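Local coordinates for solute-binding periplasmic protein of iron/siderophore ABC transporter (Yersinia pestis, PDB 6B2X), which probably binds iron or an iron-siderophore complex in the periplasm and delivers it to an ABC transporter in the inner membrane, at residues V55-L60 against T127-I132; D205-I210 against W349-Q354. All blocks are in the same frame, centred on the assembly; numbering follows the deposited sequence.

Contact 1: V55-L60 against T127-I132; sequences VERILL and TLNPDI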
loop_
_atom_site.group_PDB
_atom_site.type_symbol
_atom_site.label_atom_id
_atom_site.label_comp_id
_atom_site.label_asym_id
_atom_site.label_seq_id
_atom_site.Cartn_x
_atom_site.Cartn_y
_atom_site.Cartn_z
ATOM N N VAL A 55 18.551 -18.573 2.261
ATOM C CA VAL A 55 17.999 -17.536 1.395
ATOM C C VAL A 55 18.813 -16.273 1.625
ATOM O O VAL A 55 18.722 -15.658 2.691
ATOM C CB VAL A 55 16.509 -17.277 1.656
ATOM C CG1 VAL A 55 16.013 -16.148 0.750
ATOM C CG2 VAL A 55 15.696 -18.544 1.457
ATOM N N GLU A 56 19.617 -15.891 0.640
ATOM C CA GLU A 56 20.363 -14.640 0.713
ATOM C C GLU A 56 20.251 -13.792 -0.542
ATOM O O GLU A 56 20.740 -12.655 -0.539
ATOM C CB GLU A 56 21.856 -14.891 1.014
ATOM C CG GLU A 56 22.190 -15.416 2.445
ATOM C CD GLU A 56 21.600 -14.563 3.593
ATOM O OE1 GLU A 56 22.041 -13.404 3.775
ATOM O OE2 GLU A 56 20.714 -15.068 4.332
ATOM N N ARG A 57 19.608 -14.284 -1.595
ATOM C CA ARG A 57 19.487 -13.554 -2.857
ATOM C C ARG A 57 18.020 -13.551 -3.274
ATOM O O ARG A 57 17.532 -14.540 -3.825
ATOM C CB ARG A 57 20.377 -14.175 -3.933
ATOM C CG ARG A 57 21.885 -14.019 -3.642
ATOM C CD ARG A 57 22.744 -14.615 -4.759
ATOM N NE ARG A 57 22.604 -16.070 -4.789
ATOM C CZ ARG A 57 23.228 -16.911 -3.965
ATOM N NH1 ARG A 57 24.076 -16.451 -3.045
ATOM N NH2 ARG A 57 23.011 -18.221 -4.073
ATOM N N ILE A 58 17.326 -12.440 -3.031
ATOM C CA ILE A 58 15.892 -12.333 -3.296
ATOM C C ILE A 58 15.656 -11.487 -4.542
ATOM O O ILE A 58 16.164 -10.360 -4.658
ATOM C CB ILE A 58 15.138 -11.747 -2.090
ATOM C CG1 ILE A 58 15.213 -12.715 -0.892
ATOM C CG2 ILE A 58 13.680 -11.532 -2.454
ATOM C CD1 ILE A 58 15.290 -12.011 0.465
ATOM N N LEU A 59 14.858 -12.016 -5.450
ATOM C CA LEU A 59 14.372 -11.291 -6.618
ATOM C C LEU A 59 12.981 -10.745 -6.322
ATOM O O LEU A 59 12.134 -11.468 -5.780
ATOM C CB LEU A 59 14.310 -12.234 -7.813
ATOM C CG LEU A 59 14.794 -11.836 -9.189
ATOM C CD1 LEU A 59 16.231 -11.416 -9.121
ATOM C CD2 LEU A 59 14.622 -13.029 -10.111
ATOM N N LEU A 60 12.735 -9.483 -6.679
ATOM C CA LEU A 60 11.419 -8.871 -6.482
ATOM C C LEU A 60 10.796 -8.601 -7.850
ATOM O O LEU A 60 11.180 -7.655 -8.552
ATOM C CB LEU A 60 11.524 -7.603 -5.650
ATOM C CG LEU A 60 12.108 -7.805 -4.255
ATOM C CD1 LEU A 60 12.073 -6.497 -3.541
ATOM C CD2 LEU A 60 11.332 -8.849 -3.452
ATOM N N THR A 127 21.128 -15.331 -14.117
ATOM C CA THR A 127 22.506 -14.907 -13.901
ATOM C C THR A 127 22.690 -14.171 -12.586
ATOM O O THR A 127 23.839 -13.933 -12.181
ATOM C CB THR A 127 22.991 -13.986 -15.037
ATOM O OG1 THR A 127 22.244 -12.764 -15.011
ATOM C CG2 THR A 127 22.855 -14.662 -16.385
ATOM N N LEU A 128 21.607 -13.751 -11.938
ATOM C CA LEU A 128 21.731 -13.244 -10.576
ATOM C C LEU A 128 21.781 -14.366 -9.550
ATOM O O LEU A 128 21.912 -14.090 -8.349
ATOM C CB LEU A 128 20.577 -12.284 -10.261
ATOM C CG LEU A 128 20.448 -11.180 -11.324
ATOM C CD1 LEU A 128 19.165 -10.389 -11.212
ATOM C CD2 LEU A 128 21.666 -10.228 -11.293
ATOM N N ASN A 129 21.667 -15.613 -9.999
ATOM C CA ASN A 129 21.635 -16.798 -9.145
ATOM C C ASN A 129 20.749 -16.520 -7.907
ATOM O O ASN A 129 21.274 -16.437 -6.792
ATOM C CB ASN A 129 23.046 -17.208 -8.748
ATOM C CG ASN A 129 23.097 -18.557 -8.060
ATOM O OD1 ASN A 129 22.538 -19.552 -8.544
ATOM N ND2 ASN A 129 23.767 -18.597 -6.914
ATOM N N PRO A 130 19.464 -16.278 -8.104
ATOM C CA PRO A 130 18.599 -15.986 -6.952
ATOM C C PRO A 130 18.196 -17.253 -6.208
ATOM O O PRO A 130 17.981 -18.311 -6.803
ATOM C CB PRO A 130 17.371 -15.342 -7.600
ATOM C CG PRO A 130 17.262 -16.082 -8.921
ATOM C CD PRO A 130 18.702 -16.339 -9.359
ATOM N N ASP A 131 18.057 -17.119 -4.889
ATOM C CA ASP A 131 17.536 -18.220 -4.079
ATOM C C ASP A 131 16.025 -18.304 -4.118
ATOM O O ASP A 131 15.462 -19.397 -3.967
ATOM C CB ASP A 131 17.980 -18.057 -2.639
ATOM C CG ASP A 131 19.447 -18.097 -2.516
ATOM O OD1 ASP A 131 20.030 -18.943 -3.236
ATOM O OD2 ASP A 131 20.016 -17.275 -1.755
ATOM N N ILE A 132 15.352 -17.172 -4.311
ATOM C CA ILE A 132 13.897 -17.134 -4.261
ATOM C C ILE A 132 13.430 -15.891 -5.010
ATOM O O ILE A 132 14.190 -14.950 -5.219
ATOM C CB ILE A 132 13.414 -17.165 -2.786
ATOM C CG1 ILE A 132 11.976 -17.676 -2.692
ATOM C CG2 ILE A 132 13.587 -15.803 -2.127
ATOM C CD1 ILE A 132 11.512 -17.918 -1.266
#
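Asp131 grips the 55-60 segment with both carboxylate oxygens. Its OD2 takes a nearly straight bond on the anti side from Glu56 N (2.8 Å, 170°) and a weak one from Arg57 N. OD1 lies 3.2 Å from Arg57 NH2, but well out of the guanidinium plane, so this salt bridge rests on charge alone, the carboxylate covering one face. Backbone bonds follow: Asp131 N meets Arg57 O at 2.8 Å, and Leu59 N reaches Ile132 O at 3.0 Å.

On one face of the sheet the buried side chains pack tightly. The first torsion of Ile132 (chi1 -157°) sets CG2 between its backbone N and carbonyl carbon, against Ile58 CG1 (3.7 Å) and Val55 CG1 (3.8 Å). On the other side of the strand, Leu59 CD1 meets Leu128 CD1 at 3.7 Å, the side chains crossing at about a right angle. Toward solvent the contact is looser: Glu56 turns outward and Asn129 is exposed, its O at the guanidinium edge, though 2.4 Å from Arg57 NE to Asn129 O is doubtfully short. Ile58 and Ile132 bridge strands 58-60 and 132-136, neighbours in the middle of a parallel sheet of order 3-2-1-4-5, as in Rossmann-like alpha/beta folds.

Contact 2: D205-I210 against W349-Q354; sequences DITNKI and WFYPEQ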
loop_
_atom_site.group_PDB
_atom_site.type_symbol
_atom_site.label_atom_id
_atom_site.label_comp_id
_atom_site.label_asym_id
_atom_site.label_seq_id
_atom_site.Cartn_x
_atom_site.Cartn_y
_atom_site.Cartn_z
ATOM N N ASP A 205 -12.386 -2.792 16.957
ATOM C CA ASP A 205 -13.053 -2.914 18.247
ATOM C C ASP A 205 -14.211 -1.927 18.346
ATOM O O ASP A 205 -15.277 -2.260 18.878
ATOM C CB ASP A 205 -12.055 -2.683 19.382
ATOM C CG ASP A 205 -11.296 -3.948 19.779
ATOM O OD1 ASP A 205 -11.486 -5.007 19.135
ATOM O OD2 ASP A 205 -10.503 -3.875 20.748
ATOM N N ILE A 206 -14.025 -0.719 17.820
ATOM C CA ILE A 206 -15.057 0.309 17.868
ATOM C C ILE A 206 -16.007 0.216 16.674
ATOM O O ILE A 206 -17.226 0.270 16.846
ATOM C CB ILE A 206 -14.396 1.693 17.971
ATOM C CG1 ILE A 206 -13.410 1.706 19.140
ATOM C CG2 ILE A 206 -15.441 2.778 18.164
ATOM C CD1 ILE A 206 -12.841 3.068 19.450
ATOM N N THR A 207 -15.494 0.033 15.456
ATOM C CA THR A 207 -16.357 0.096 14.282
ATOM C C THR A 207 -17.116 -1.200 14.001
ATOM O O THR A 207 -18.036 -1.191 13.178
ATOM C CB THR A 207 -15.545 0.494 13.041
ATOM O OG1 THR A 207 -14.727 -0.596 12.597
ATOM C CG2 THR A 207 -14.679 1.686 13.347
ATOM N N ASN A 208 -16.774 -2.311 14.641
ATOM C CA ASN A 208 -17.580 -3.505 14.423
ATOM C C ASN A 208 -18.912 -3.450 15.152
ATOM O O ASN A 208 -19.785 -4.278 14.873
ATOM C CB ASN A 208 -16.824 -4.753 14.860
ATOM C CG ASN A 208 -15.921 -5.276 13.781
ATOM O OD1 ASN A 208 -16.143 -5.006 12.599
ATOM N ND2 ASN A 208 -14.891 -6.029 14.172
ATOM N N LYS A 209 -19.078 -2.504 16.071
ATOM C CA LYS A 209 -20.278 -2.387 16.879
ATOM C C LYS A 209 -21.127 -1.196 16.455
ATOM O O LYS A 209 -22.040 -0.795 17.183
ATOM C CB LYS A 209 -19.887 -2.324 18.362
ATOM C CG LYS A 209 -19.658 -0.942 18.967
ATOM C CD LYS A 209 -20.757 -0.609 19.973
ATOM C CE LYS A 209 -20.660 0.811 20.513
ATOM N NZ LYS A 209 -21.598 1.007 21.661
ATOM N N ILE A 210 -20.883 -0.658 15.272
ATOM C CA ILE A 210 -21.535 0.562 14.801
ATOM C C ILE A 210 -22.668 0.171 13.863
ATOM O O ILE A 210 -22.435 -0.602 12.921
ATOM C CB ILE A 210 -20.534 1.492 14.090
ATOM C CG1 ILE A 210 -19.715 2.265 15.126
ATOM C CG2 ILE A 210 -21.260 2.418 13.132
ATOM C CD1 ILE A 210 -18.614 3.122 14.527
ATOM N N TRP A 349 -10.967 9.740 10.549
ATOM C CA TRP A 349 -11.778 10.683 9.788
ATOM C C TRP A 349 -13.268 10.362 9.918
ATOM O O TRP A 349 -14.100 11.268 10.052
ATOM C CB TRP A 349 -11.367 10.680 8.314
ATOM C CG TRP A 349 -9.947 11.114 8.030
ATOM C CD1 TRP A 349 -9.154 11.919 8.800
ATOM C CD2 TRP A 349 -9.161 10.744 6.890
ATOM N NE1 TRP A 349 -7.924 12.085 8.199
ATOM C CE2 TRP A 349 -7.901 11.367 7.031
ATOM C CE3 TRP A 349 -9.397 9.935 5.773
ATOM C CZ2 TRP A 349 -6.883 11.208 6.097
ATOM C CZ3 TRP A 349 -8.390 9.781 4.846
ATOM C CH2 TRP A 349 -7.140 10.418 5.012
ATOM N N PHE A 350 -13.620 9.074 9.875
ATOM C CA PHE A 350 -15.022 8.676 9.850
ATOM C C PHE A 350 -15.683 8.918 11.203
ATOM O O PHE A 350 -16.839 9.345 11.271
ATOM C CB PHE A 350 -15.153 7.197 9.448
ATOM C CG PHE A 350 -14.677 6.874 8.041
ATOM C CD1 PHE A 350 -14.095 7.840 7.224
ATOM C CD2 PHE A 350 -14.816 5.593 7.543
ATOM C CE1 PHE A 350 -13.655 7.526 5.936
ATOM C CE2 PHE A 350 -14.393 5.272 6.263
ATOM C CZ PHE A 350 -13.805 6.235 5.457
ATOM N N TYR A 351 -14.970 8.660 12.287
ATOM C CA TYR A 351 -15.492 8.849 13.637
ATOM C C TYR A 351 -14.464 9.636 14.439
ATOM O O TYR A 351 -13.759 9.075 15.286
ATOM C CB TYR A 351 -15.838 7.503 14.269
ATOM C CG TYR A 351 -16.737 6.653 13.380
ATOM C CD1 TYR A 351 -16.204 5.760 12.460
ATOM C CD2 TYR A 351 -18.125 6.764 13.449
ATOM C CE1 TYR A 351 -17.028 4.994 11.637
ATOM C CE2 TYR A 351 -18.958 5.999 12.640
ATOM C CZ TYR A 351 -18.409 5.114 11.736
ATOM O OH TYR A 351 -19.243 4.356 10.933
ATOM N N PRO A 352 -14.370 10.952 14.207
ATOM C CA PRO A 352 -13.340 11.751 14.903
ATOM C C PRO A 352 -13.431 11.704 16.418
ATOM O O PRO A 352 -12.418 11.463 17.092
ATOM C CB PRO A 352 -13.589 13.168 14.364
ATOM C CG PRO A 352 -14.313 12.966 13.061
ATOM C CD PRO A 352 -15.165 11.767 13.272
ATOM N N GLU A 353 -14.620 11.942 16.979
ATOM C CA GLU A 353 -14.740 11.976 18.432
ATOM C C GLU A 353 -14.402 10.631 19.047
ATOM O O GLU A 353 -13.814 10.581 20.131
ATOM C CB GLU A 353 -16.147 12.404 18.853
ATOM C CG GLU A 353 -16.906 13.216 17.804
ATOM C CD GLU A 353 -16.361 14.628 17.621
ATOM O OE1 GLU A 353 -16.622 15.217 16.548
ATOM O OE2 GLU A 353 -15.683 15.150 18.542
ATOM N N GLN A 354 -14.733 9.534 18.358
ATOM C CA GLN A 354 -14.518 8.200 18.913
ATOM C C GLN A 354 -13.088 7.686 18.755
ATOM O O GLN A 354 -12.715 6.743 19.457
ATOM C CB GLN A 354 -15.495 7.214 18.274
ATOM C CG GLN A 354 -16.951 7.661 18.369
ATOM C CD GLN A 354 -17.913 6.671 17.751
ATOM O OE1 GLN A 354 -18.687 7.019 16.859
ATOM N NE2 GLN A 354 -17.883 5.429 18.233
#
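Thr207 OG1 is held by two carbonyls, Gln245 O and, more weakly, Val203 O, while its methyl CG2 turns to the ring of Tyr351, 4.4 Å from CE1. The tyrosine hydroxyl has its own polar partner, Gly247 O. The contact between the segments themselves involves no hydrogen bond and rests on van der Waals packing of methyl groups against the ring and the glutamine.

Its main element is a CH-pi contact. Ile210 and Tyr351 approach from opposite directions, and the extended end of the isoleucine (chi2 175°) brings CD1 over one face of the ring, 3.5 Å from the centroid and 18° off the normal. The methyl is displaced toward the hydroxyl end, where Ile210 CD1 comes within 3.4 Å of Tyr351 CZ. The second branch reaches the hydroxyl oxygen, Ile210 CG2 lying 3.6 Å from Tyr351 OH.

Beside the ring, Gln354 stretches out beyond CG and brings NE2 to 3.6 Å from Ile206 CG2. The other branch, Ile206 CD1, rests 3.7 Å from the backbone Gln354 O.

A type I turn from Thr207 to Ile210 leads off helix 186-207, and Tyr351 is where helix 340-350 gives way. The chain leaving these helices meets next to the C-terminal end of helix 239-245, whose Gln245, with Gly247 just beyond, supplies the carbonyls for the two hydroxyls, while Phe350 packs onto strand 275-280 of the mixed sheet.

Overall arrangement
Contacts 1 and 2 lie on opposite sides of the chain's centre, their centres 44 Å apart and their nearest atoms about 27 Å apart. They come in series: contact 1 closes within the all-parallel sheet before contact 2 opens in the lobe of the mixed sheet, between helices and turns packed beside it, so each belongs to a different half of the molecule. Helix 186-207 runs between them. Leu183 and His184, just ahead of it, touch contact 1, and its far end enters contact 2. This is consistent with the two-lobed design of siderophore-binding periplasmic proteins, in which a long helix joins the lobes and ligand is probably held between them.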